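Local coordinates for protein glutamate racemase (Escherichia coli, PDB 2JFN) that belongs to the aspartate/glutamate/hydantoin racemase family and holds glutamic acid and uridine-5'-diphosphate-N-acetylmuramoyl-L-alanine in separate pockets of one chain, at residues A[25-30]-A[58-63]; A[88-93]-A[109-114]. All coordinates share one frame; numbering follows the deposited sequence.

Contact 1: residues A[25-30]-A[58-63]; sequences LVFDSG and FPYGEK. With GLU (glutamic acid), chain B.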
ATOM      1  N   LEU A  25       6.756 -10.279  -5.740  1.00 23.92           N
ATOM      2  CA  LEU A  25       7.277  -9.277  -4.828  1.00 23.77           C
ATOM      3  C   LEU A  25       6.186  -8.272  -4.497  1.00 23.16           C
ATOM      4  O   LEU A  25       5.479  -7.805  -5.388  1.00 22.71           O
ATOM      5  CB  LEU A  25       8.450  -8.521  -5.463  1.00 23.48           C
ATOM      6  CG  LEU A  25       8.860  -7.225  -4.753  1.00 24.15           C
ATOM      7  CD1 LEU A  25       9.429  -7.543  -3.366  1.00 23.60           C
ATOM      8  CD2 LEU A  25       9.894  -6.476  -5.602  1.00 24.84           C
ATOM      9  N   VAL A  26       6.042  -7.966  -3.213  1.00 23.08           N
ATOM     10  CA  VAL A  26       5.098  -6.956  -2.761  1.00 22.84           C
ATOM     11  C   VAL A  26       5.993  -5.937  -2.040  1.00 23.16           C
ATOM     12  O   VAL A  26       6.672  -6.277  -1.063  1.00 23.27           O
ATOM     13  CB  VAL A  26       4.044  -7.523  -1.786  1.00 23.04           C
ATOM     14  CG1 VAL A  26       3.108  -6.408  -1.343  1.00 22.64           C
ATOM     15  CG2 VAL A  26       3.235  -8.641  -2.476  1.00 22.73           C
ATOM     16  N   PHE A  27       6.009  -4.706  -2.547  1.00 22.82           N
ATOM     17  CA  PHE A  27       6.842  -3.636  -1.999  1.00 23.33           C
ATOM     18  C   PHE A  27       6.085  -2.445  -1.420  1.00 23.64           C
ATOM     19  O   PHE A  27       5.033  -2.058  -1.921  1.00 24.06           O
ATOM     20  CB  PHE A  27       7.780  -3.101  -3.087  1.00 23.65           C
ATOM     21  CG  PHE A  27       8.503  -1.833  -2.696  1.00 24.66           C
ATOM     22  CD1 PHE A  27       9.669  -1.886  -1.933  1.00 24.66           C
ATOM     23  CD2 PHE A  27       7.984  -0.589  -3.037  1.00 24.42           C
ATOM     24  CE1 PHE A  27      10.304  -0.717  -1.512  1.00 24.95           C
ATOM     25  CE2 PHE A  27       8.611   0.590  -2.620  1.00 24.93           C
ATOM     26  CZ  PHE A  27       9.771   0.526  -1.856  1.00 25.18           C
ATOM     27  N   ASP A  28       6.645  -1.866  -0.363  1.00 23.82           N
ATOM     28  CA  ASP A  28       6.092  -0.674   0.275  1.00 23.43           C
ATOM     29  C   ASP A  28       7.208  -0.013   1.058  1.00 23.59           C
ATOM     30  O   ASP A  28       8.253  -0.620   1.299  1.00 23.62           O
ATOM     31  CB  ASP A  28       4.958  -1.003   1.254  1.00 23.14           C
ATOM     32  CG  ASP A  28       4.339   0.256   1.861  1.00 23.57           C
ATOM     33  OD1 ASP A  28       3.974   0.257   3.056  1.00 23.23           O
ATOM     34  OD2 ASP A  28       4.219   1.262   1.132  1.00 24.14           O
ATOM     35  N   SER A  29       6.979   1.230   1.461  1.00 23.49           N
ATOM     36  CA  SER A  29       7.949   1.970   2.254  1.00 23.63           C
ATOM     37  C   SER A  29       7.946   1.403   3.682  1.00 23.67           C
ATOM     38  O   SER A  29       8.955   1.459   4.386  1.00 23.60           O
ATOM     39  CB  SER A  29       7.567   3.447   2.282  1.00 23.55           C
ATOM     40  OG  SER A  29       6.264   3.596   2.811  1.00 24.80           O
ATOM     41  N   GLY A  30       6.810   0.849   4.099  1.00 23.60           N
ATOM     42  CA  GLY A  30       6.705   0.282   5.432  1.00 23.98           C
ATOM     43  C   GLY A  30       5.804  -0.932   5.540  1.00 23.76           C
ATOM     44  O   GLY A  30       5.931  -1.880   4.759  1.00 24.03           O
ATOM     45  N   PHE A  58      11.839   5.345   4.640  1.00 25.66           N
ATOM     46  CA  PHE A  58      10.463   5.614   5.062  1.00 25.94           C
ATOM     47  C   PHE A  58      10.552   6.855   5.951  1.00 26.23           C
ATOM     48  O   PHE A  58      11.472   6.957   6.760  1.00 26.27           O
ATOM     49  CB  PHE A  58       9.915   4.448   5.892  1.00 25.77           C
ATOM     50  CG  PHE A  58       8.591   4.740   6.539  1.00 26.33           C
ATOM     51  CD1 PHE A  58       7.398   4.511   5.855  1.00 26.01           C
ATOM     52  CD2 PHE A  58       8.537   5.295   7.816  1.00 26.14           C
ATOM     53  CE1 PHE A  58       6.170   4.835   6.431  1.00 26.79           C
ATOM     54  CE2 PHE A  58       7.310   5.624   8.402  1.00 27.07           C
ATOM     55  CZ  PHE A  58       6.127   5.395   7.709  1.00 27.22           C
ATOM     56  N   PRO A  59       9.595   7.796   5.839  1.00 26.87           N
ATOM     57  CA  PRO A  59       8.421   7.823   4.958  1.00 27.09           C
ATOM     58  C   PRO A  59       8.686   8.452   3.590  1.00 27.44           C
ATOM     59  O   PRO A  59       9.463   9.403   3.466  1.00 26.87           O
ATOM     60  CB  PRO A  59       7.411   8.631   5.768  1.00 27.32           C
ATOM     61  CG  PRO A  59       8.283   9.669   6.393  1.00 27.45           C
ATOM     62  CD  PRO A  59       9.503   8.871   6.850  1.00 27.24           C
ATOM     63  N   TYR A  60       8.033   7.908   2.568  1.00 28.08           N
ATOM     64  CA  TYR A  60       8.171   8.398   1.198  1.00 29.46           C
ATOM     65  C   TYR A  60       7.340   9.674   0.961  1.00 30.92           C
ATOM     66  O   TYR A  60       7.673  10.495   0.103  1.00 30.67           O
ATOM     67  CB  TYR A  60       7.730   7.305   0.210  1.00 28.52           C
ATOM     68  CG  TYR A  60       8.766   6.232  -0.095  1.00 27.75           C
ATOM     69  CD1 TYR A  60       9.894   6.047   0.715  1.00 27.37           C
ATOM     70  CD2 TYR A  60       8.604   5.388  -1.198  1.00 27.09           C
ATOM     71  CE1 TYR A  60      10.838   5.038   0.427  1.00 26.91           C
ATOM     72  CE2 TYR A  60       9.528   4.391  -1.492  1.00 27.19           C
ATOM     73  CZ  TYR A  60      10.642   4.217  -0.681  1.00 27.07           C
ATOM     74  OH  TYR A  60      11.547   3.222  -0.988  1.00 25.80           O
ATOM     75  N   GLY A  61       6.264   9.830   1.728  1.00 33.00           N
ATOM     76  CA  GLY A  61       5.397  10.989   1.580  1.00 35.24           C
ATOM     77  C   GLY A  61       6.103  12.331   1.494  1.00 37.04           C
ATOM     78  O   GLY A  61       5.693  13.209   0.734  1.00 37.85           O
ATOM     79  N   GLU A  62       7.173  12.486   2.265  1.00 38.35           N
ATOM     80  CA  GLU A  62       7.946  13.726   2.302  1.00 39.52           C
ATOM     81  C   GLU A  62       9.009  13.833   1.204  1.00 39.48           C
ATOM     82  O   GLU A  62       9.279  14.923   0.686  1.00 40.03           O
ATOM     83  CB  GLU A  62       8.639  13.835   3.660  1.00 41.20           C
ATOM     84  CG  GLU A  62       9.475  12.592   3.978  1.00 43.11           C
ATOM     85  CD  GLU A  62      10.364  12.761   5.190  1.00 44.30           C
ATOM     86  OE1 GLU A  62       9.821  12.981   6.301  1.00 45.50           O
ATOM     87  OE2 GLU A  62      11.605  12.673   5.029  1.00 44.82           O
ATOM     88  N   LYS A  63       9.606  12.693   0.869  1.00 38.32           N
ATOM     89  CA  LYS A  63      10.672  12.593  -0.123  1.00 37.54           C
ATOM     90  C   LYS A  63      10.412  13.193  -1.507  1.00 37.13           C
ATOM     91  O   LYS A  63       9.270  13.292  -1.964  1.00 37.17           O
ATOM     92  CB  LYS A  63      11.071  11.121  -0.282  1.00 36.71           C
ATOM     93  CG  LYS A  63      11.444  10.423   1.028  1.00 36.22           C
ATOM     94  CD  LYS A  63      12.726  10.982   1.630  1.00 35.50           C
ATOM     95  CE  LYS A  63      13.201  10.152   2.824  1.00 34.57           C
ATOM     96  NZ  LYS A  63      12.209  10.098   3.940  1.00 33.47           N
TER
HETATM   97  N   GLU B1287       2.068   2.719   2.263  1.00 27.57           N
HETATM   98  CA  GLU B1287       2.032   4.178   2.126  1.00 28.20           C
HETATM   99  C   GLU B1287       1.485   4.522   0.754  1.00 28.44           C
HETATM  100  O   GLU B1287       0.545   3.812   0.242  1.00 28.04           O
HETATM  101  CB  GLU B1287       3.448   4.750   2.299  1.00 28.42           C
HETATM  102  CG  GLU B1287       3.423   5.981   3.233  1.00 28.59           C
HETATM  103  CD  GLU B1287       4.745   6.735   3.177  1.00 29.41           C
HETATM  104  OE1 GLU B1287       4.758   7.955   3.316  1.00 29.10           O
HETATM  105  OE2 GLU B1287       5.809   6.132   3.004  1.00 28.72           O
HETATM  106  OXT GLU B1287       1.946   5.523   0.112  1.00 29.50           O

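Contact 2: residues A[88-93]-A[109-114]; sequences AVVACN and FPVVGV. With GLU (glutamic acid), chain B; UMA (uridine-5'-diphosphate-N-acetylmuramoyl-L-alanine), chain C.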
ATOM      1  N   ALA A  88       5.797  -8.008  -9.734  1.00 26.70           N
ATOM      2  CA  ALA A  88       6.051  -7.136  -8.595  1.00 26.24           C
ATOM      3  C   ALA A  88       4.896  -6.158  -8.400  1.00 26.33           C
ATOM      4  O   ALA A  88       4.340  -5.622  -9.363  1.00 25.93           O
ATOM      5  CB  ALA A  88       7.342  -6.364  -8.799  1.00 26.54           C
ATOM      6  N   VAL A  89       4.542  -5.932  -7.142  1.00 26.38           N
ATOM      7  CA  VAL A  89       3.467  -5.012  -6.799  1.00 26.48           C
ATOM      8  C   VAL A  89       4.016  -3.853  -5.984  1.00 26.45           C
ATOM      9  O   VAL A  89       4.639  -4.058  -4.943  1.00 26.61           O
ATOM     10  CB  VAL A  89       2.381  -5.700  -5.945  1.00 26.98           C
ATOM     11  CG1 VAL A  89       1.243  -4.720  -5.676  1.00 26.51           C
ATOM     12  CG2 VAL A  89       1.875  -6.956  -6.642  1.00 26.37           C
ATOM     13  N   VAL A  90       3.804  -2.637  -6.469  1.00 26.03           N
ATOM     14  CA  VAL A  90       4.239  -1.456  -5.750  1.00 26.42           C
ATOM     15  C   VAL A  90       3.017  -1.107  -4.903  1.00 26.74           C
ATOM     16  O   VAL A  90       2.205  -0.268  -5.293  1.00 26.48           O
ATOM     17  CB  VAL A  90       4.567  -0.302  -6.720  1.00 26.37           C
ATOM     18  CG1 VAL A  90       5.050   0.916  -5.945  1.00 26.82           C
ATOM     19  CG2 VAL A  90       5.649  -0.753  -7.711  1.00 26.76           C
ATOM     20  N   ALA A  91       2.876  -1.792  -3.769  1.00 26.82           N
ATOM     21  CA  ALA A  91       1.736  -1.592  -2.869  1.00 27.63           C
ATOM     22  C   ALA A  91       1.996  -0.382  -1.996  1.00 28.11           C
ATOM     23  O   ALA A  91       1.994  -0.469  -0.767  1.00 27.96           O
ATOM     24  CB  ALA A  91       1.535  -2.833  -2.012  1.00 27.04           C
ATOM     25  N   CYS A  92       2.199   0.749  -2.663  1.00 29.18           N
ATOM     26  CA  CYS A  92       2.526   2.008  -2.021  1.00 30.48           C
ATOM     27  C   CYS A  92       2.051   3.152  -2.924  1.00 31.39           C
ATOM     28  O   CYS A  92       2.566   3.324  -4.025  1.00 31.00           O
ATOM     29  CB  CYS A  92       4.051   2.055  -1.854  1.00 30.27           C
ATOM     30  SG  CYS A  92       4.769   3.590  -1.291  1.00 30.88           S
ATOM     31  N   ASN A  93       1.074   3.934  -2.461  1.00 32.97           N
ATOM     32  CA  ASN A  93       0.549   5.051  -3.253  1.00 34.50           C
ATOM     33  C   ASN A  93       1.577   6.139  -3.547  1.00 35.02           C
ATOM     34  O   ASN A  93       1.639   6.658  -4.666  1.00 35.62           O
ATOM     35  CB  ASN A  93      -0.663   5.688  -2.560  1.00 35.30           C
ATOM     36  CG  ASN A  93      -1.848   4.755  -2.479  1.00 36.40           C
ATOM     37  OD1 ASN A  93      -1.893   3.854  -1.633  1.00 37.59           O
ATOM     38  ND2 ASN A  93      -2.820   4.957  -3.364  1.00 36.95           N
ATOM     39  N   PHE A 109       9.020  -8.175 -16.331  1.00 29.48           N
ATOM     40  CA  PHE A 109       7.988  -8.916 -15.634  1.00 29.36           C
ATOM     41  C   PHE A 109       6.944  -7.849 -15.367  1.00 28.99           C
ATOM     42  O   PHE A 109       7.269  -6.665 -15.246  1.00 28.79           O
ATOM     43  CB  PHE A 109       8.513  -9.570 -14.344  1.00 28.81           C
ATOM     44  CG  PHE A 109       9.275  -8.646 -13.444  1.00 29.18           C
ATOM     45  CD1 PHE A 109       8.619  -7.663 -12.704  1.00 29.09           C
ATOM     46  CD2 PHE A 109      10.657  -8.774 -13.317  1.00 28.19           C
ATOM     47  CE1 PHE A 109       9.332  -6.820 -11.849  1.00 29.20           C
ATOM     48  CE2 PHE A 109      11.379  -7.941 -12.471  1.00 28.87           C
ATOM     49  CZ  PHE A 109      10.718  -6.960 -11.731  1.00 28.19           C
ATOM     50  N   PRO A 110       5.669  -8.242 -15.314  1.00 29.04           N
ATOM     51  CA  PRO A 110       4.632  -7.240 -15.068  1.00 29.02           C
ATOM     52  C   PRO A 110       4.762  -6.546 -13.716  1.00 28.61           C
ATOM     53  O   PRO A 110       5.180  -7.149 -12.728  1.00 28.77           O
ATOM     54  CB  PRO A 110       3.340  -8.044 -15.215  1.00 28.79           C
ATOM     55  CG  PRO A 110       3.741  -9.409 -14.766  1.00 29.59           C
ATOM     56  CD  PRO A 110       5.095  -9.596 -15.403  1.00 28.89           C
ATOM     57  N   VAL A 111       4.423  -5.265 -13.693  1.00 28.61           N
ATOM     58  CA  VAL A 111       4.484  -4.482 -12.468  1.00 28.17           C
ATOM     59  C   VAL A 111       3.093  -3.932 -12.189  1.00 28.51           C
ATOM     60  O   VAL A 111       2.468  -3.336 -13.063  1.00 28.55           O
ATOM     61  CB  VAL A 111       5.474  -3.305 -12.597  1.00 27.94           C
ATOM     62  CG1 VAL A 111       5.528  -2.518 -11.286  1.00 26.91           C
ATOM     63  CG2 VAL A 111       6.869  -3.833 -12.969  1.00 27.23           C
ATOM     64  N   VAL A 112       2.609  -4.146 -10.973  1.00 28.78           N
ATOM     65  CA  VAL A 112       1.291  -3.660 -10.587  1.00 29.08           C
ATOM     66  C   VAL A 112       1.445  -2.416  -9.731  1.00 29.49           C
ATOM     67  O   VAL A 112       2.306  -2.359  -8.848  1.00 29.47           O
ATOM     68  CB  VAL A 112       0.510  -4.737  -9.798  1.00 29.31           C
ATOM     69  CG1 VAL A 112      -0.827  -4.185  -9.318  1.00 29.34           C
ATOM     70  CG2 VAL A 112       0.286  -5.941 -10.674  1.00 28.86           C
ATOM     71  N   GLY A 113       0.622  -1.413 -10.012  1.00 29.33           N
ATOM     72  CA  GLY A 113       0.672  -0.181  -9.254  1.00 29.94           C
ATOM     73  C   GLY A 113      -0.613   0.003  -8.473  1.00 30.66           C
ATOM     74  O   GLY A 113      -1.540  -0.801  -8.591  1.00 29.81           O
ATOM     75  N   VAL A 114      -0.666   1.065  -7.675  1.00 31.45           N
ATOM     76  CA  VAL A 114      -1.847   1.357  -6.868  1.00 32.36           C
ATOM     77  C   VAL A 114      -2.229   2.827  -6.913  1.00 32.64           C
ATOM     78  O   VAL A 114      -1.379   3.717  -6.793  1.00 33.94           O
ATOM     79  CB  VAL A 114      -1.632   1.007  -5.392  1.00 32.77           C
ATOM     80  CG1 VAL A 114      -1.276  -0.466  -5.241  1.00 32.86           C
ATOM     81  CG2 VAL A 114      -0.546   1.895  -4.814  1.00 33.24           C
TER
HETATM   82  N   GLU B1287       2.068   2.719   2.263  1.00 27.57           N
HETATM   83  CA  GLU B1287       2.032   4.178   2.126  1.00 28.20           C
HETATM   84  C   GLU B1287       1.485   4.522   0.754  1.00 28.44           C
HETATM   85  O   GLU B1287       0.545   3.812   0.242  1.00 28.04           O
HETATM   86  CB  GLU B1287       3.448   4.750   2.299  1.00 28.42           C
HETATM   87  CG  GLU B1287       3.423   5.981   3.233  1.00 28.59           C
HETATM   88  CD  GLU B1287       4.745   6.735   3.177  1.00 29.41           C
HETATM   89  OE1 GLU B1287       4.758   7.955   3.316  1.00 29.10           O
HETATM   90  OE2 GLU B1287       5.809   6.132   3.004  1.00 28.72           O
HETATM   91  OXT GLU B1287       1.946   5.523   0.112  1.00 29.50           O
HETATM   92  N1  UMA C1286      -6.561  -0.783  -8.672  1.00 29.94           N
HETATM   93  C2  UMA C1286      -5.148  -0.327  -8.647  1.00 29.32           C
HETATM   94  N3  UMA C1286      -4.275  -1.060  -9.437  1.00 29.55           N
HETATM   95  C4  UMA C1286      -4.617  -2.163 -10.234  1.00 29.59           C
HETATM   96  C5  UMA C1286      -6.083  -2.576 -10.213  1.00 29.56           C
HETATM   97  C6  UMA C1286      -6.953  -1.883  -9.451  1.00 29.26           C
HETATM   98  O2  UMA C1286      -4.749   0.618  -7.984  1.00 29.70           O
HETATM   99  O4  UMA C1286      -3.752  -2.731 -10.885  1.00 30.57           O
HETATM  100  C1B UMA C1286      -7.521   0.001  -7.817  1.00 29.97           C
HETATM  101  C2B UMA C1286      -7.999   1.247  -8.543  1.00 30.33           C
HETATM  102  O2' UMA C1286      -8.104   2.442  -7.675  1.00 29.77           O
HETATM  103  C3B UMA C1286      -9.307   0.928  -9.188  1.00 30.56           C
HETATM  104  C4B UMA C1286      -9.845  -0.028  -8.141  1.00 31.30           C
HETATM  105  O4B UMA C1286      -8.725  -0.677  -7.551  1.00 30.67           O
HETATM  106  O3B UMA C1286      -9.968   2.218  -9.280  1.00 31.06           O
HETATM  107  C5B UMA C1286     -10.728  -1.090  -8.664  1.00 31.78           C
HETATM  108  O5B UMA C1286     -10.158  -1.676  -9.779  1.00 33.40           O
HETATM  109  PA  UMA C1286     -10.916  -2.719 -10.711  1.00 34.79           P
HETATM  110  O1A UMA C1286      -9.837  -3.403 -11.437  1.00 34.47           O
HETATM  111  O2A UMA C1286     -11.755  -3.546  -9.905  1.00 33.73           O
HETATM  112  O3A UMA C1286     -11.729  -1.754 -11.728  1.00 35.18           O
HETATM  113  PB  UMA C1286     -11.703  -0.184 -12.010  1.00 37.02           P
HETATM  114  O1B UMA C1286     -12.104   0.589 -10.854  1.00 36.86           O
HETATM  115  O2B UMA C1286     -12.410   0.044 -13.275  1.00 37.25           O
HETATM  116  O1' UMA C1286     -10.112   0.010 -12.367  1.00 37.25           O
HETATM  117  C1' UMA C1286      -9.545   0.245 -13.656  1.00 37.93           C
HETATM  118  C2' UMA C1286      -8.247  -0.496 -13.838  1.00 38.46           C
HETATM  119  N2' UMA C1286      -8.428  -1.956 -13.745  1.00 38.63           N
HETATM  120  C7' UMA C1286      -8.271  -2.763 -14.808  1.00 39.00           C
HETATM  121  O7' UMA C1286      -7.806  -2.360 -15.870  1.00 39.50           O
HETATM  122  C8' UMA C1286      -8.663  -4.220 -14.679  1.00 39.26           C
HETATM  123  C3' UMA C1286      -7.249   0.019 -12.787  1.00 38.65           C
HETATM  124  O3' UMA C1286      -5.932  -0.603 -12.977  1.00 39.05           O
HETATM  125  C4' UMA C1286      -7.095   1.556 -12.865  1.00 38.99           C
HETATM  126  O4' UMA C1286      -6.204   2.025 -11.873  1.00 39.14           O
HETATM  127  C5' UMA C1286      -8.464   2.227 -12.709  1.00 39.08           C
HETATM  128  O5' UMA C1286      -9.371   1.684 -13.741  1.00 38.34           O
HETATM  129  C6' UMA C1286      -8.432   3.731 -12.911  1.00 39.49           C
HETATM  130  O6' UMA C1286      -7.851   4.045 -14.168  1.00 40.33           O
HETATM  131  C18 UMA C1286      -5.146  -0.703 -14.191  1.00 39.32           C
HETATM  132  C19 UMA C1286      -4.101   0.356 -14.322  1.00 39.68           C
HETATM  133  O18 UMA C1286      -3.746   0.757 -15.416  1.00 40.46           O
HETATM  134  C20 UMA C1286      -4.671  -2.163 -14.339  1.00 39.34           C
HETATM  135  N4  UMA C1286      -3.602   0.806 -13.159  1.00 39.52           N
HETATM  136  C21 UMA C1286      -2.469   1.731 -13.013  1.00 39.62           C
HETATM  137  C22 UMA C1286      -1.189   1.333 -13.807  1.00 39.22           C
HETATM  138  O19 UMA C1286      -0.986   0.112 -13.992  1.00 39.54           O
HETATM  139  O20 UMA C1286      -0.429   2.238 -14.237  1.00 39.22           O
HETATM  140  C23 UMA C1286      -2.122   1.876 -11.526  1.00 39.39           C

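Contact 1: residues A[25-30]-A[58-63]
S29 CB sits over the centre of the Y60 ring, a CH-pi contact 3.9 Å from the centroid and 13° off the ring normal. This is the tightly packed part of the contact. F27 and Y60 approach each other from opposite directions: with CG anti to its backbone N (chi1 170°), F27 sends CZ to within 3.3 Å of Y60 OH, which lies at the edge of the F27 ring, while that hydroxyl is hydrogen-bonded to D54. V72 of helix 65-82 packs on both rings. Here the loop following strand 48-53 closes over the carboxyl end of strand 21-28, the place where ligands gather in parallel alpha/beta folds, and bound glutamic acid lies at the junction, bonded to both segments. Its OE2 is gripped twice, by S29 OG at 2.6 Å and by Y60 N at 2.9 Å, whereas G61 N donates to OE1. D28 OD2 accepts from the ligand N (2.8 Å); D28 OD1 accepts from G30 N in an Asx turn, the N-H coming from above the carboxylate plane. F58, a partly exposed residue whose side chain also packs on helix 163-174, presents CD1 to S29 OG at 3.4 Å. Beyond the cis peptide before P59 the loop turns outward to exposed E62, salt-bridged to K63.

Contact 2: residues A[88-93]-A[109-114]
V114 holds CG1 anti to its carbonyl carbon (chi1 -58°), which places that methyl 3.5 Å from V90 O and turns CG2 onto the backbone of the facing segment, 3.4 Å from C92 C. V89 and V112 instead both keep CG1 anti to the backbone N and lie side by side, pointing the same way. The frame is a parallel beta-alpha-beta unit: strand 87-90, helix 93-106 and strand 111-112. Three nearly straight backbone hydrogen bonds join the two segments, A88 N to P110 O, V112 N to A88 O and V90 N to V112 O, the last two at 2.8 Å. On the face that bears A88 and V111, the A88 methyl meets F109 CE1 at 3.7 Å, and V90 CG2 approaches V111 CG1; helix 93-106 packs against V90 and V111. Helix 228-241 covers the other face, touching V89 and V112. At the end of the strand, inverse gamma turns centred on V90 and A91 lead the first segment toward glutamic acid. There N93 N donates to the ligand O (2.8 Å), and C92 SG lies 3.7 Å from its OXT. The second segment serves the other ligand, uridine-5'-diphosphate-N-acetylmuramoyl-L-alanine: V112 CG1 approaches its O4, and G113 O accepts from its N3 at 2.9 Å.

Contacts 1 and 2 are largely buried and meet in one mixed sheet, where strands 21-28 and 87-90 are neighbours: L25 O is 2.7 Å from V89 N, and F27 N is 2.8 Å from V89 O, probable hydrogen bonds. Their chemistry follows their place. Contact 2 is a buried pairing of strand 87-90 with the edge strand 111-112, built from regular backbone bonds and branched aliphatic side chains, whereas contact 1 joins a strand end to a loop through aromatic rings and a shared ligand, with its far end reaching solvent. Both touch glutamic acid from different ends, contact 1 mainly at the side-chain carboxylate and the amino group, contact 2 at the alpha-carboxylate; contact 2 alone also reaches the nucleotide ligand.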